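Local coordinates for protein geranylgeranyl pyrophosphate synthase (Corynebacterium glutamicum, PDB 3LK5) that probably catalyses the magnesium-dependent condensation of allylic and homoallylic diphosphates in isoprenoid chain building, at residues F99-I111 / V145-A159. Numbering follows the deposited sequence.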
# COMPACT_ATOMS: atom_id res chain seq x y z
N PHE A 99 7.78 -6.68 -5.25
CA PHE A 99 7.45 -5.49 -4.45
C PHE A 99 6.25 -5.70 -3.53
O PHE A 99 6.21 -5.16 -2.42
CB PHE A 99 7.26 -4.27 -5.35
CG PHE A 99 8.53 -3.63 -5.76
CD1 PHE A 99 9.39 -3.07 -4.82
CD2 PHE A 99 8.85 -3.52 -7.11
CE1 PHE A 99 10.56 -2.41 -5.20
CE2 PHE A 99 10.01 -2.87 -7.50
CZ PHE A 99 10.87 -2.32 -6.53
N ILE A 100 5.27 -6.46 -3.99
CA ILE A 100 4.14 -6.82 -3.12
C ILE A 100 4.71 -7.60 -1.96
O ILE A 100 4.38 -7.32 -0.80
CB ILE A 100 3.09 -7.67 -3.84
CG1 ILE A 100 2.54 -6.87 -5.03
CG2 ILE A 100 1.91 -8.02 -2.85
CD1 ILE A 100 1.41 -7.60 -5.77
N GLN A 101 5.58 -8.57 -2.26
CA GLN A 101 6.13 -9.39 -1.18
C GLN A 101 7.00 -8.58 -0.23
O GLN A 101 7.03 -8.87 0.99
CB GLN A 101 6.93 -10.56 -1.79
CG GLN A 101 7.70 -11.42 -0.77
CD GLN A 101 6.83 -12.29 0.12
OE1 GLN A 101 5.59 -12.15 0.21
NE2 GLN A 101 7.50 -13.22 0.80
N ALA A 102 7.76 -7.62 -0.76
CA ALA A 102 8.56 -6.76 0.10
C ALA A 102 7.65 -6.04 1.10
O ALA A 102 7.96 -5.99 2.30
CB ALA A 102 9.38 -5.77 -0.68
N CYS A 103 6.54 -5.47 0.61
CA CYS A 103 5.60 -4.78 1.52
C CYS A 103 5.07 -5.76 2.56
O CYS A 103 5.01 -5.44 3.75
CB CYS A 103 4.42 -4.17 0.76
SG CYS A 103 3.24 -3.27 1.87
N ALA A 104 4.64 -6.93 2.10
CA ALA A 104 4.10 -7.94 3.00
C ALA A 104 5.08 -8.27 4.14
O ALA A 104 4.70 -8.32 5.32
CB ALA A 104 3.76 -9.25 2.19
N LEU A 105 6.35 -8.50 3.79
CA LEU A 105 7.36 -8.90 4.80
C LEU A 105 7.69 -7.75 5.75
O LEU A 105 7.83 -7.96 6.95
CB LEU A 105 8.65 -9.39 4.11
CG LEU A 105 8.61 -10.65 3.23
CD1 LEU A 105 9.92 -10.75 2.43
CD2 LEU A 105 8.47 -11.89 4.08
N ILE A 106 7.81 -6.53 5.20
CA ILE A 106 8.13 -5.36 6.01
C ILE A 106 6.98 -5.07 6.99
O ILE A 106 7.22 -4.90 8.20
CB ILE A 106 8.47 -4.14 5.12
CG1 ILE A 106 9.77 -4.42 4.38
CG2 ILE A 106 8.57 -2.85 5.96
CD1 ILE A 106 10.04 -3.47 3.18
N HIS A 107 5.74 -5.02 6.48
CA HIS A 107 4.58 -4.83 7.34
C HIS A 107 4.33 -5.98 8.34
O HIS A 107 3.99 -5.72 9.52
CB HIS A 107 3.33 -4.53 6.49
CG HIS A 107 3.35 -3.15 5.90
ND1 HIS A 107 2.30 -2.65 5.16
CD2 HIS A 107 4.27 -2.16 5.98
CE1 HIS A 107 2.58 -1.40 4.80
NE2 HIS A 107 3.76 -1.07 5.30
N ASP A 108 4.51 -7.23 7.88
CA ASP A 108 4.36 -8.40 8.78
C ASP A 108 5.42 -8.39 9.91
O ASP A 108 5.13 -8.83 11.03
CB ASP A 108 4.43 -9.75 8.02
CG ASP A 108 3.15 -10.05 7.20
OD1 ASP A 108 2.11 -9.40 7.42
OD2 ASP A 108 3.19 -10.94 6.32
N ASP A 109 6.62 -7.90 9.60
CA ASP A 109 7.68 -7.71 10.60
C ASP A 109 7.26 -6.76 11.74
O ASP A 109 7.57 -7.01 12.91
CB ASP A 109 8.99 -7.25 9.93
CG ASP A 109 10.07 -6.87 10.93
OD1 ASP A 109 10.48 -5.69 10.95
OD2 ASP A 109 10.51 -7.75 11.71
N ILE A 110 6.56 -5.68 11.40
CA ILE A 110 6.05 -4.71 12.39
C ILE A 110 4.91 -5.32 13.19
O ILE A 110 4.82 -5.13 14.42
CB ILE A 110 5.56 -3.38 11.72
CG1 ILE A 110 6.70 -2.69 10.98
CG2 ILE A 110 4.95 -2.44 12.74
CD1 ILE A 110 8.02 -2.61 11.81
N ILE A 111 4.05 -6.05 12.48
CA ILE A 111 2.91 -6.76 13.05
C ILE A 111 3.34 -7.86 14.05
O ILE A 111 2.76 -7.99 15.13
CB ILE A 111 2.03 -7.35 11.91
CG1 ILE A 111 1.25 -6.23 11.20
CG2 ILE A 111 1.13 -8.45 12.42
CD1 ILE A 111 0.70 -6.58 9.83
N VAL A 145 9.93 1.83 13.05
CA VAL A 145 8.55 1.40 12.77
C VAL A 145 7.93 2.36 11.75
O VAL A 145 7.29 1.92 10.78
CB VAL A 145 7.69 1.31 14.04
CG1 VAL A 145 6.20 1.25 13.69
CG2 VAL A 145 8.09 0.09 14.85
N SER A 146 8.14 3.66 11.94
CA SER A 146 7.62 4.64 10.99
C SER A 146 8.22 4.50 9.60
O SER A 146 7.51 4.54 8.60
CB SER A 146 7.84 6.07 11.50
OG SER A 146 7.22 6.24 12.75
N VAL A 147 9.54 4.37 9.54
CA VAL A 147 10.22 4.22 8.25
C VAL A 147 9.75 2.94 7.60
O VAL A 147 9.56 2.91 6.39
CB VAL A 147 11.77 4.26 8.36
CG1 VAL A 147 12.44 3.94 7.02
CG2 VAL A 147 12.22 5.64 8.86
N SER A 148 9.57 1.89 8.41
CA SER A 148 9.15 0.57 7.89
C SER A 148 7.75 0.63 7.28
O SER A 148 7.51 0.03 6.22
CB SER A 148 9.15 -0.51 8.98
OG SER A 148 10.45 -0.78 9.44
N ILE A 149 6.82 1.30 7.95
CA ILE A 149 5.47 1.38 7.41
C ILE A 149 5.52 2.06 6.04
O ILE A 149 4.94 1.55 5.07
CB ILE A 149 4.49 2.11 8.37
CG1 ILE A 149 4.22 1.24 9.61
CG2 ILE A 149 3.17 2.37 7.69
CD1 ILE A 149 3.47 1.97 10.67
N LEU A 150 6.25 3.18 5.96
CA LEU A 150 6.25 3.99 4.73
C LEU A 150 7.07 3.29 3.63
O LEU A 150 6.71 3.37 2.45
CB LEU A 150 6.76 5.41 4.99
CG LEU A 150 5.92 6.24 5.94
CD1 LEU A 150 6.65 7.51 6.29
CD2 LEU A 150 4.57 6.56 5.24
N ALA A 151 8.14 2.59 4.03
CA ALA A 151 8.94 1.84 3.04
C ALA A 151 8.09 0.76 2.41
O ALA A 151 8.13 0.55 1.18
CB ALA A 151 10.19 1.21 3.68
N GLY A 152 7.32 0.08 3.24
CA GLY A 152 6.38 -0.95 2.75
C GLY A 152 5.36 -0.32 1.82
O GLY A 152 5.03 -0.88 0.78
N ASP A 153 4.87 0.87 2.17
CA ASP A 153 3.88 1.52 1.30
C ASP A 153 4.51 1.90 -0.04
O ASP A 153 3.87 1.76 -1.08
CB ASP A 153 3.31 2.78 1.96
CG ASP A 153 2.45 2.49 3.19
OD1 ASP A 153 2.05 1.33 3.42
OD2 ASP A 153 2.12 3.48 3.93
N MSE A 154 5.75 2.37 -0.02
CA MSE A 154 6.48 2.66 -1.26
C MSE A 154 6.59 1.40 -2.14
O MSE A 154 6.39 1.48 -3.35
CB MSE A 154 7.86 3.25 -0.99
CG MSE A 154 8.53 3.81 -2.24
SE MSE A 154 7.73 5.50 -2.83
CE MSE A 154 8.67 6.66 -1.56
N ALA A 155 6.91 0.27 -1.52
CA ALA A 155 7.03 -1.00 -2.25
C ALA A 155 5.69 -1.33 -2.89
O ALA A 155 5.64 -1.78 -4.03
CB ALA A 155 7.46 -2.11 -1.33
N LEU A 156 4.60 -1.10 -2.18
CA LEU A 156 3.29 -1.46 -2.74
C LEU A 156 2.89 -0.58 -3.92
O LEU A 156 2.38 -1.10 -4.93
CB LEU A 156 2.21 -1.49 -1.62
CG LEU A 156 0.80 -1.92 -2.02
CD1 LEU A 156 0.78 -3.35 -2.66
CD2 LEU A 156 -0.07 -1.92 -0.73
N VAL A 157 3.14 0.73 -3.83
CA VAL A 157 2.87 1.61 -4.97
C VAL A 157 3.81 1.30 -6.15
O VAL A 157 3.38 1.33 -7.30
CB VAL A 157 2.81 3.17 -4.63
CG1 VAL A 157 1.75 3.45 -3.56
CG2 VAL A 157 4.09 3.73 -4.27
N TRP A 158 5.03 0.90 -5.85
CA TRP A 158 5.95 0.56 -6.95
C TRP A 158 5.62 -0.79 -7.61
O TRP A 158 5.92 -0.98 -8.78
CB TRP A 158 7.40 0.58 -6.44
CG TRP A 158 7.89 2.01 -6.31
CD1 TRP A 158 7.23 3.16 -6.72
CD2 TRP A 158 9.15 2.43 -5.79
NE1 TRP A 158 8.02 4.29 -6.42
CE2 TRP A 158 9.20 3.84 -5.87
CE3 TRP A 158 10.24 1.73 -5.22
CZ2 TRP A 158 10.31 4.57 -5.42
CZ3 TRP A 158 11.33 2.45 -4.75
CH2 TRP A 158 11.36 3.86 -4.87
N ALA A 159 5.05 -1.73 -6.84
CA ALA A 159 4.53 -2.98 -7.47
C ALA A 159 3.54 -2.60 -8.56
O ALA A 159 3.59 -3.12 -9.70
CB ALA A 159 3.87 -3.91 -6.44
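Val145 meets Ile110 through its two methyl branches, CG1 lying 4.0 Å from Ile110 CG2 and CG2 near Ile110 CD1. One turn on, Ser148 offers CB to Ile110 CD1, while its OG bonds back to the carbonyl of Gly144; the Ser148 carbonyl faces the CG2 methyl of Ile106. The carbonyl of Ile149 receives the single hydrogen bond across the pair: His107 NE2 reaches Ile149 O at 2.9 Å, almost straight (176°), in the carbonyl plane and on a lone pair, although that oxygen also accepts Asp153 N. At Gly152 the helices close in, its CA 4.1 Å from Cys103 CA and 3.7 Å from His107 NE2. Cys103 SG, anti to its backbone N (chi1 -179°), lies 3.4 Å above one face of the His107 ring, toward the rim. Asp153 turns its carboxylate nearly perpendicular to that ring, OD1 3.1 Å from His107 CE1 at the edge. His107 ND1 bonds to Asp153 OD2 of the second subunit, fixing the ring's rotation from both nitrogens, and Asp153 OD2 reciprocally accepts from His107 ND1 of that subunit. Ala155 sets CB among Phe99, Ala102 and Cys103. Trp158 CB sits centrally over one face of the Phe99 ring, a CH-pi contact 4.2 Å from the centroid, and Ala159 CB packs on Ile100 CG1. This antiparallel pair, its segment axes at 160°, belongs to the all-helical prenyl synthase fold at the dimer interface; magnesium-binding Asp108 and Asp112 mark its DDxxD motif, metal-free in this chain.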